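Local structure of 3,4-dihydroxybenzoate decarboxylase (Enterobacter cloacae, 5NY5) at residues E325-L330 / G361-G366; Y392-N397 / R434-D439; P440-D445 / G454-T459. The protein catalyses the decarboxylation of 3,4-dihydroxybenzoate and the reverse para-carboxylation of catechols, as a UbiD-family enzyme that depends on prenylated flavin. All coordinates share one frame; numbering follows the deposited sequence.

Contact 1 of 3, residues E325-L330 / G361-G366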
loop_
_atom_site.group_PDB
_atom_site.type_symbol
_atom_site.label_atom_id
_atom_site.label_comp_id
_atom_site.label_asym_id
_atom_site.label_seq_id
_atom_site.Cartn_x
_atom_site.Cartn_y
_atom_site.Cartn_z
ATOM N N GLU A 325 -19.613 19.862 25.145
ATOM C CA GLU A 325 -19.950 20.788 24.068
ATOM C C GLU A 325 -19.494 22.210 24.369
ATOM O O GLU A 325 -19.256 22.993 23.443
ATOM C CB GLU A 325 -21.455 20.765 23.823
ATOM C CG GLU A 325 -21.900 21.486 22.569
ATOM C CD GLU A 325 -21.658 20.666 21.325
ATOM O OE1 GLU A 325 -21.419 19.450 21.460
ATOM O OE2 GLU A 325 -21.704 21.231 20.215
ATOM N N GLU A 326 -19.377 22.567 25.648
ATOM C CA GLU A 326 -18.909 23.903 25.997
ATOM C C GLU A 326 -17.507 24.150 25.451
ATOM O O GLU A 326 -17.206 25.246 24.960
ATOM C CB GLU A 326 -18.951 24.091 27.513
ATOM C CG GLU A 326 -18.844 25.533 27.955
ATOM C CD GLU A 326 -19.783 25.862 29.099
ATOM O OE1 GLU A 326 -20.179 24.931 29.832
ATOM O OE2 GLU A 326 -20.129 27.051 29.260
ATOM N N HIS A 327 -16.639 23.139 25.510
ATOM C CA HIS A 327 -15.325 23.269 24.889
ATOM C C HIS A 327 -15.438 23.315 23.372
ATOM O O HIS A 327 -14.728 24.086 22.715
ATOM C CB HIS A 327 -14.420 22.118 25.322
ATOM C CG HIS A 327 -13.020 22.225 24.803
ATOM N ND1 HIS A 327 -12.688 21.958 23.493
ATOM C CD2 HIS A 327 -11.866 22.571 25.420
ATOM C CE1 HIS A 327 -11.391 22.137 23.324
ATOM N NE2 HIS A 327 -10.869 22.509 24.478
ATOM N N THR A 328 -16.319 22.492 22.798
ATOM C CA THR A 328 -16.487 22.466 21.349
ATOM C C THR A 328 -16.857 23.839 20.805
ATOM O O THR A 328 -16.374 24.245 19.743
ATOM C CB THR A 328 -17.552 21.437 20.964
ATOM O OG1 THR A 328 -17.111 20.125 21.326
ATOM C CG2 THR A 328 -17.820 21.485 19.471
ATOM N N THR A 329 -17.716 24.570 21.519
ATOM C CA THR A 329 -18.076 25.915 21.086
ATOM C C THR A 329 -16.877 26.850 21.155
ATOM O O THR A 329 -16.531 27.509 20.169
ATOM C CB THR A 329 -19.217 26.459 21.943
ATOM O OG1 THR A 329 -20.403 25.695 21.706
ATOM C CG2 THR A 329 -19.484 27.917 21.610
ATOM N N LEU A 330 -16.227 26.913 22.317
ATOM C CA LEU A 330 -15.158 27.885 22.518
ATOM C C LEU A 330 -13.956 27.598 21.626
ATOM O O LEU A 330 -13.283 28.525 21.168
ATOM C CB LEU A 330 -14.748 27.910 23.990
ATOM C CG LEU A 330 -15.851 28.345 24.958
ATOM C CD1 LEU A 330 -15.366 28.318 26.398
ATOM C CD2 LEU A 330 -16.370 29.726 24.591
ATOM N N GLY A 361 -13.937 17.412 19.811
ATOM C CA GLY A 361 -13.790 18.478 20.780
ATOM C C GLY A 361 -13.647 19.853 20.176
ATOM O O GLY A 361 -13.230 20.782 20.869
ATOM N N GLY A 362 -13.992 20.013 18.901
ATOM C CA GLY A 362 -13.749 21.250 18.195
ATOM C C GLY A 362 -12.342 21.420 17.668
ATOM O O GLY A 362 -12.017 22.497 17.157
ATOM N N LYS A 363 -11.499 20.397 17.769
ATOM C CA LYS A 363 -10.107 20.520 17.348
ATOM C C LYS A 363 -9.628 19.377 16.464
ATOM O O LYS A 363 -8.893 19.621 15.508
ATOM C CB LYS A 363 -9.196 20.635 18.586
ATOM C CG LYS A 363 -9.456 21.870 19.438
ATOM C CD LYS A 363 -8.770 21.784 20.793
ATOM C CE LYS A 363 -7.273 22.009 20.683
ATOM N NZ LYS A 363 -6.951 23.386 20.218
ATOM N N PHE A 364 -10.030 18.140 16.746
ATOM C CA PHE A 364 -9.419 16.987 16.092
ATOM C C PHE A 364 -10.062 16.619 14.760
ATOM O O PHE A 364 -9.367 16.128 13.866
ATOM C CB PHE A 364 -9.460 15.769 17.018
ATOM C CG PHE A 364 -8.541 15.868 18.200
ATOM C CD1 PHE A 364 -7.643 16.915 18.317
ATOM C CD2 PHE A 364 -8.567 14.907 19.195
ATOM C CE1 PHE A 364 -6.795 17.003 19.406
ATOM C CE2 PHE A 364 -7.722 14.989 20.283
ATOM C CZ PHE A 364 -6.832 16.037 20.387
ATOM N N LEU A 365 -11.365 16.834 14.599
ATOM C CA LEU A 365 -12.089 16.401 13.412
ATOM C C LEU A 365 -12.666 17.605 12.686
ATOM O O LEU A 365 -13.382 18.411 13.286
ATOM C CB LEU A 365 -13.203 15.416 13.779
ATOM C CG LEU A 365 -14.119 14.952 12.646
ATOM C CD1 LEU A 365 -13.311 14.441 11.472
ATOM C CD2 LEU A 365 -15.074 13.875 13.142
ATOM N N GLY A 366 -12.359 17.715 11.398
ATOM C CA GLY A 366 -12.874 18.794 10.582
ATOM C C GLY A 366 -13.730 18.307 9.433
ATOM O O GLY A 366 -13.331 17.414 8.681
#
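His327 reaches from helix 324-346 to the loop 361-364 and donates a hydrogen bond from ND1 to Gly361 O at 2.9 Å. The oxygen lies almost in the plane of the imidazole ring. The nitrogen in turn lies in the carbonyl plane, with a C=O...N angle of 151°. The N-H...O angle is 137°, so the bond is bent. CG stands anti to the backbone N (chi1 -176°), which swings the ring off the helix toward the loop. The aliphatic part of Lys363 comes in at the same ring edge, with CD 3.7 Å from His327 CE1. Thr328, the next residue of the helix, lays OG1 beside Gly361, 3.7 Å from its C. This is where a helix of the C-terminal UbiD domain packs on the connection between strands 351-356 and 365-370. Gly361 and Gly362 both have positive phi, and the backbones close to 4.4 Å between Thr328 CA and Gly362 CA. Further out, Phe290 stacks on the His327 ring. Thr328 OG1 is hydrogen-bonded to Thr358, and Lys363 NZ turns away to Tyr392 and Glu394. The His327 side chain lies about 8 Å from that of Arg171, a prenylated-FMN-binding residue.

Contact 2 of 3, residues Y392-N397 / R434-D439; sequences YSELKN and RGHQLD
Two loops of the C-terminal UbiD domain meet here, and a type I turn from Tyr392 to Leu395 sets Glu394 against Gly435 and His436. The loops draw closest at Glu394 and Gly435, whose CA atoms are 4.6 Å apart. Glu394 CA makes a CA-H...O contact with Gly435 O at 3.5 Å, and Glu394 CG rests on the same carbonyl. The extended Glu394 chain then carries its carboxylate to an edge of the His436 ring, where Glu394 CD is 3.5 Å from His436 CD2. The carboxylate and ring planes are 51° apart. Glu394 OE1 forms a salt bridge with Lys363 instead. His436 ND1 accepts from Leu438 N at 3.0 Å, nearly straight at 170° and close to the ring plane. This helps fix the rotation of the ring. A second link is ionic: Lys396 NZ meets Asp439 OD2 at 2.7 Å, on its syn lone pair. The Lys396 chain is fully extended, with CG anti to the backbone N (chi1 -174°), which carries NZ across to the other loop. Ser441 OG and the carbonyl oxygens of Thr418 and Met421 of the second subunit also bond to this ammonium group. A water bonded to Ser393 OG (2.9 Å) probably also donates to Gly435 O (3.2 Å), though it has more acceptors in reach than protons. Residues 392-397 join helix 380-391 to strand 397-401, residues 434-439 follow strand 427-434, and helix 324-346 packs against Tyr392 and Leu395.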
loop_
_atom_site.group_PDB
_atom_site.type_symbol
_atom_site.label_atom_id
_atom_site.label_comp_id
_atom_site.label_asym_id
_atom_site.label_seq_id
_atom_site.Cartn_x
_atom_site.Cartn_y
_atom_site.Cartn_z
ATOM N N TYR A 392 -4.751 24.489 10.830
ATOM C CA TYR A 392 -4.970 24.043 12.204
ATOM C C TYR A 392 -4.225 22.726 12.390
ATOM O O TYR A 392 -4.764 21.650 12.122
ATOM C CB TYR A 392 -6.463 23.906 12.499
ATOM C CG TYR A 392 -6.804 23.992 13.966
ATOM C CD1 TYR A 392 -6.954 25.223 14.590
ATOM C CD2 TYR A 392 -6.977 22.844 14.729
ATOM C CE1 TYR A 392 -7.267 25.308 15.935
ATOM C CE2 TYR A 392 -7.289 22.919 16.072
ATOM C CZ TYR A 392 -7.432 24.151 16.670
ATOM O OH TYR A 392 -7.741 24.228 18.007
ATOM N N SER A 393 -2.980 22.815 12.862
ATOM C CA SER A 393 -2.115 21.642 12.912
ATOM C C SER A 393 -2.583 20.604 13.923
ATOM O O SER A 393 -2.141 19.452 13.854
ATOM C CB SER A 393 -0.676 22.061 13.225
ATOM O OG SER A 393 -0.585 22.690 14.488
ATOM N N GLU A 394 -3.459 20.973 14.852
ATOM C CA GLU A 394 -3.975 20.006 15.811
ATOM C C GLU A 394 -5.134 19.188 15.259
ATOM O O GLU A 394 -5.644 18.314 15.964
ATOM C CB GLU A 394 -4.387 20.718 17.098
ATOM C CG GLU A 394 -3.195 21.170 17.927
ATOM C CD GLU A 394 -3.559 22.199 18.976
ATOM O OE1 GLU A 394 -4.667 22.766 18.896
ATOM O OE2 GLU A 394 -2.733 22.442 19.878
ATOM N N LEU A 395 -5.557 19.448 14.027
ATOM C CA LEU A 395 -6.512 18.579 13.363
ATOM C C LEU A 395 -5.890 17.214 13.095
ATOM O O LEU A 395 -4.686 17.091 12.859
ATOM C CB LEU A 395 -6.973 19.197 12.047
ATOM C CG LEU A 395 -8.114 20.203 12.114
ATOM C CD1 LEU A 395 -8.160 21.021 10.842
ATOM C CD2 LEU A 395 -9.425 19.467 12.324
ATOM N N LYS A 396 -6.727 16.182 13.131
ATOM C CA LYS A 396 -6.295 14.822 12.842
ATOM C C LYS A 396 -6.918 14.268 11.571
ATOM O O LYS A 396 -6.206 13.746 10.714
ATOM C CB LYS A 396 -6.619 13.898 14.025
ATOM C CG LYS A 396 -6.086 12.488 13.871
ATOM C CD LYS A 396 -6.311 11.689 15.128
ATOM C CE LYS A 396 -5.839 10.260 14.981
ATOM N NZ LYS A 396 -6.186 9.459 16.179
ATOM N N ASN A 397 -8.234 14.374 11.418
ATOM C CA ASN A 397 -8.916 13.826 10.258
ATOM C C ASN A 397 -9.772 14.896 9.598
ATOM O O ASN A 397 -10.260 15.820 10.252
ATOM C CB ASN A 397 -9.783 12.624 10.638
ATOM C CG ASN A 397 -8.963 11.456 11.140
ATOM O OD1 ASN A 397 -7.882 11.180 10.627
ATOM N ND2 ASN A 397 -9.469 10.769 12.153
ATOM N N ARG A 434 2.768 15.799 13.397
ATOM C CA ARG A 434 2.435 16.162 14.768
ATOM C C ARG A 434 0.991 16.637 14.856
ATOM O O ARG A 434 0.520 17.412 14.022
ATOM C CB ARG A 434 3.373 17.248 15.293
ATOM C CG ARG A 434 3.001 17.713 16.692
ATOM C CD ARG A 434 4.192 18.241 17.455
ATOM N NE ARG A 434 5.302 17.294 17.452
ATOM C CZ ARG A 434 5.458 16.313 18.332
ATOM N NH1 ARG A 434 6.508 15.509 18.246
ATOM N NH2 ARG A 434 4.570 16.132 19.296
ATOM N N GLY A 435 0.285 16.145 15.869
ATOM C CA GLY A 435 -1.111 16.476 16.055
ATOM C C GLY A 435 -1.389 17.103 17.402
ATOM O O GLY A 435 -1.469 18.330 17.518
ATOM N N HIS A 436 -1.533 16.274 18.431
ATOM C CA HIS A 436 -1.843 16.776 19.760
ATOM C C HIS A 436 -1.526 15.696 20.785
ATOM O O HIS A 436 -1.783 14.515 20.549
ATOM C CB HIS A 436 -3.311 17.200 19.862
ATOM C CG HIS A 436 -3.592 18.134 20.996
ATOM N ND1 HIS A 436 -3.429 17.773 22.315
ATOM C CD2 HIS A 436 -4.028 19.416 21.008
ATOM C CE1 HIS A 436 -3.747 18.794 23.091
ATOM N NE2 HIS A 436 -4.116 19.802 22.322
ATOM N N GLN A 437 -0.973 16.117 21.923
ATOM C CA GLN A 437 -0.550 15.179 22.955
ATOM C C GLN A 437 -1.716 14.481 23.638
ATOM O O GLN A 437 -1.531 13.387 24.177
ATOM C CB GLN A 437 0.287 15.907 24.006
ATOM C CG GLN A 437 1.607 16.440 23.490
ATOM C CD GLN A 437 2.744 15.456 23.681
ATOM O OE1 GLN A 437 2.625 14.492 24.436
ATOM N NE2 GLN A 437 3.858 15.702 23.001
ATOM N N LEU A 438 -2.905 15.081 23.637
ATOM C CA LEU A 438 -4.022 14.536 24.394
ATOM C C LEU A 438 -4.809 13.476 23.635
ATOM O O LEU A 438 -5.724 12.880 24.211
ATOM C CB LEU A 438 -4.956 15.663 24.839
ATOM C CG LEU A 438 -4.377 16.502 25.978
ATOM C CD1 LEU A 438 -5.328 17.613 26.374
ATOM C CD2 LEU A 438 -4.053 15.621 27.173
ATOM N N ASP A 439 -4.489 13.231 22.372
ATOM C CA ASP A 439 -5.008 12.054 21.686
ATOM C C ASP A 439 -4.220 10.837 22.154
ATOM O O ASP A 439 -3.015 10.759 21.899
ATOM C CB ASP A 439 -4.895 12.215 20.175
ATOM C CG ASP A 439 -5.506 11.050 19.401
ATOM O OD1 ASP A 439 -5.768 9.980 19.986
ATOM O OD2 ASP A 439 -5.720 11.201 18.183
HETATM O O HOH W 1 0.288 20.322 15.822
#

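Contact 3 of 3, residues P440-D445 / G454-T459; sequences PSQSPD and GISCKT
Two oxygens that can only accept lie side by side here: Gln442 OE1 is 2.9 Å from Gly454 O. The donors come from consecutive residues of one backbone, since Gly435 N bonds to Gly454 O and His436 N bonds to Gln442 OE1. Their N-H groups probably offset the repulsion between the oxygens. Gln442 and Gly454 are also tied through the backbone, with Gly454 N donating to Gln442 O at 3.0 Å and 143° at the hydrogen. The amide nitrogen of the Gln442 side chain, NE2, makes a weak bond to Asp439 OD2. Gln442 therefore holds onto its surroundings through both ends of its amide and through its carbonyl. It is the centre of an inverse gamma turn, closed by a weak bond from Ser443 N to Ser441 O. With CG anti to the carbonyl carbon (chi1 -61°) and the chain extended beyond it, the side chain passes across the start of the strand. Gln442 CB meets Ile455 O at 3.1 Å, and the amide carbon CD lies 3.3 Å from Ser456 CB. Ser456 OG itself turns to Cys457 O at 2.7 Å, from above the carbonyl plane, and also makes a weak bond to Gln422 of the second subunit. Just after the gamma turn, Ser443 OG accepts from Asp445 N in an ST turn. Gly454, with positive phi, leads into strand 455-462. This is the long loop of a beta-hairpin between strands 427-434 and 455-462, folded back on the start of its second strand.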
loop_
_atom_site.group_PDB
_atom_site.type_symbol
_atom_site.label_atom_id
_atom_site.label_comp_id
_atom_site.label_asym_id
_atom_site.label_seq_id
_atom_site.Cartn_x
_atom_site.Cartn_y
_atom_site.Cartn_z
ATOM N N PRO A 440 -4.847 9.881 22.842
ATOM C CA PRO A 440 -4.084 8.742 23.371
ATOM C C PRO A 440 -3.575 7.802 22.294
ATOM O O PRO A 440 -2.613 7.068 22.545
ATOM C CB PRO A 440 -5.089 8.038 24.295
ATOM C CG PRO A 440 -6.218 9.005 24.474
ATOM C CD PRO A 440 -6.264 9.813 23.225
ATOM N N SER A 441 -4.185 7.797 21.110
ATOM C CA SER A 441 -3.704 6.962 20.020
ATOM C C SER A 441 -2.483 7.547 19.320
ATOM O O SER A 441 -1.886 6.861 18.485
ATOM C CB SER A 441 -4.823 6.728 19.003
ATOM O OG SER A 441 -5.114 7.910 18.283
ATOM N N GLN A 442 -2.103 8.784 19.630
ATOM C CA GLN A 442 -0.907 9.394 19.054
ATOM C C GLN A 442 0.328 8.984 19.858
ATOM O O GLN A 442 1.017 9.790 20.480
ATOM C CB GLN A 442 -1.068 10.907 18.987
ATOM C CG GLN A 442 -2.234 11.331 18.121
ATOM C CD GLN A 442 -2.204 12.798 17.753
ATOM O OE1 GLN A 442 -1.194 13.472 17.922
ATOM N NE2 GLN A 442 -3.320 13.296 17.233
ATOM N N SER A 443 0.588 7.678 19.827
ATOM C CA SER A 443 1.599 7.026 20.633
ATOM C C SER A 443 2.378 6.036 19.780
ATOM O O SER A 443 1.808 5.414 18.872
ATOM C CB SER A 443 0.968 6.292 21.826
ATOM O OG SER A 443 1.908 5.453 22.472
ATOM N N PRO A 444 3.679 5.879 20.035
ATOM C CA PRO A 444 4.422 4.806 19.363
ATOM C C PRO A 444 3.872 3.427 19.671
ATOM O O PRO A 444 4.041 2.507 18.860
ATOM C CB PRO A 444 5.850 4.980 19.899
ATOM C CG PRO A 444 5.922 6.397 20.339
ATOM C CD PRO A 444 4.553 6.730 20.856
ATOM N N ASP A 445 3.212 3.257 20.820
ATOM C CA ASP A 445 2.604 1.983 21.178
ATOM C C ASP A 445 1.377 1.661 20.339
ATOM O O ASP A 445 0.912 0.517 20.367
ATOM C CB ASP A 445 2.222 1.985 22.657
ATOM C CG ASP A 445 3.382 2.349 23.557
ATOM O OD1 ASP A 445 4.528 1.972 23.239
ATOM O OD2 ASP A 445 3.146 3.016 24.585
ATOM N N GLY A 454 2.139 12.596 20.688
ATOM C CA GLY A 454 1.612 13.756 20.009
ATOM C C GLY A 454 1.771 13.748 18.508
ATOM O O GLY A 454 1.386 14.726 17.858
ATOM N N ILE A 455 2.331 12.686 17.938
ATOM C CA ILE A 455 2.452 12.532 16.496
ATOM C C ILE A 455 1.410 11.523 16.045
ATOM O O ILE A 455 1.096 10.567 16.761
ATOM C CB ILE A 455 3.873 12.091 16.087
ATOM C CG1 ILE A 455 4.910 13.027 16.706
ATOM C CG2 ILE A 455 4.015 12.063 14.574
ATOM C CD1 ILE A 455 6.329 12.637 16.418
ATOM N N SER A 456 0.868 11.741 14.851
ATOM C CA SER A 456 -0.257 10.948 14.390
ATOM C C SER A 456 -0.156 10.696 12.895
ATOM O O SER A 456 0.579 11.371 12.172
ATOM C CB SER A 456 -1.588 11.643 14.699
ATOM O OG SER A 456 -2.684 10.925 14.170
ATOM N N CYS A 457 -0.912 9.703 12.448
ATOM C CA CYS A 457 -1.299 9.602 11.054
ATOM C C CYS A 457 -2.570 10.418 10.872
ATOM O O CYS A 457 -3.508 10.301 11.665
ATOM C CB CYS A 457 -1.522 8.146 10.651
ATOM S SG CYS A 457 -2.085 7.905 8.959
ATOM N N LYS A 458 -2.586 11.268 9.855
ATOM C CA LYS A 458 -3.730 12.115 9.567
ATOM C C LYS A 458 -4.378 11.639 8.278
ATOM O O LYS A 458 -3.687 11.332 7.306
ATOM C CB LYS A 458 -3.304 13.579 9.466
ATOM C CG LYS A 458 -2.537 14.050 10.693
ATOM C CD LYS A 458 -2.465 15.561 10.791
ATOM C CE LYS A 458 -1.827 15.988 12.102
ATOM N NZ LYS A 458 -1.924 17.458 12.315
ATOM N N THR A 459 -5.704 11.557 8.278
ATOM C CA THR A 459 -6.438 10.892 7.213
ATOM C C THR A 459 -7.435 11.852 6.586
ATOM O O THR A 459 -8.158 12.558 7.293
ATOM C CB THR A 459 -7.162 9.648 7.743
ATOM O OG1 THR A 459 -6.227 8.817 8.440
ATOM C CG2 THR A 459 -7.763 8.856 6.600
#

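How the contacts relate
The three contacts follow one another along the chain, all in the C-terminal UbiD domain. They run from near the chain's centre toward its periphery. Contact 2 lies between the others, its centre 12 Å from that of contact 1 and 8 Å from that of contact 3. Contacts 1 and 3 do not touch; their centres are 19 Å apart. All three sit at the ends of strands of one mixed five-stranded sheet, where the loops after strands 351-356 and 427-434 and helix 380-391 gather. Helix 324-346 packs against this end through contact 1. This end also lies at a subunit interface. Contacts 1 and 2 come within about 8 to 9 Å of prenylated-FMN-binding side chains; contact 3 lies away from them.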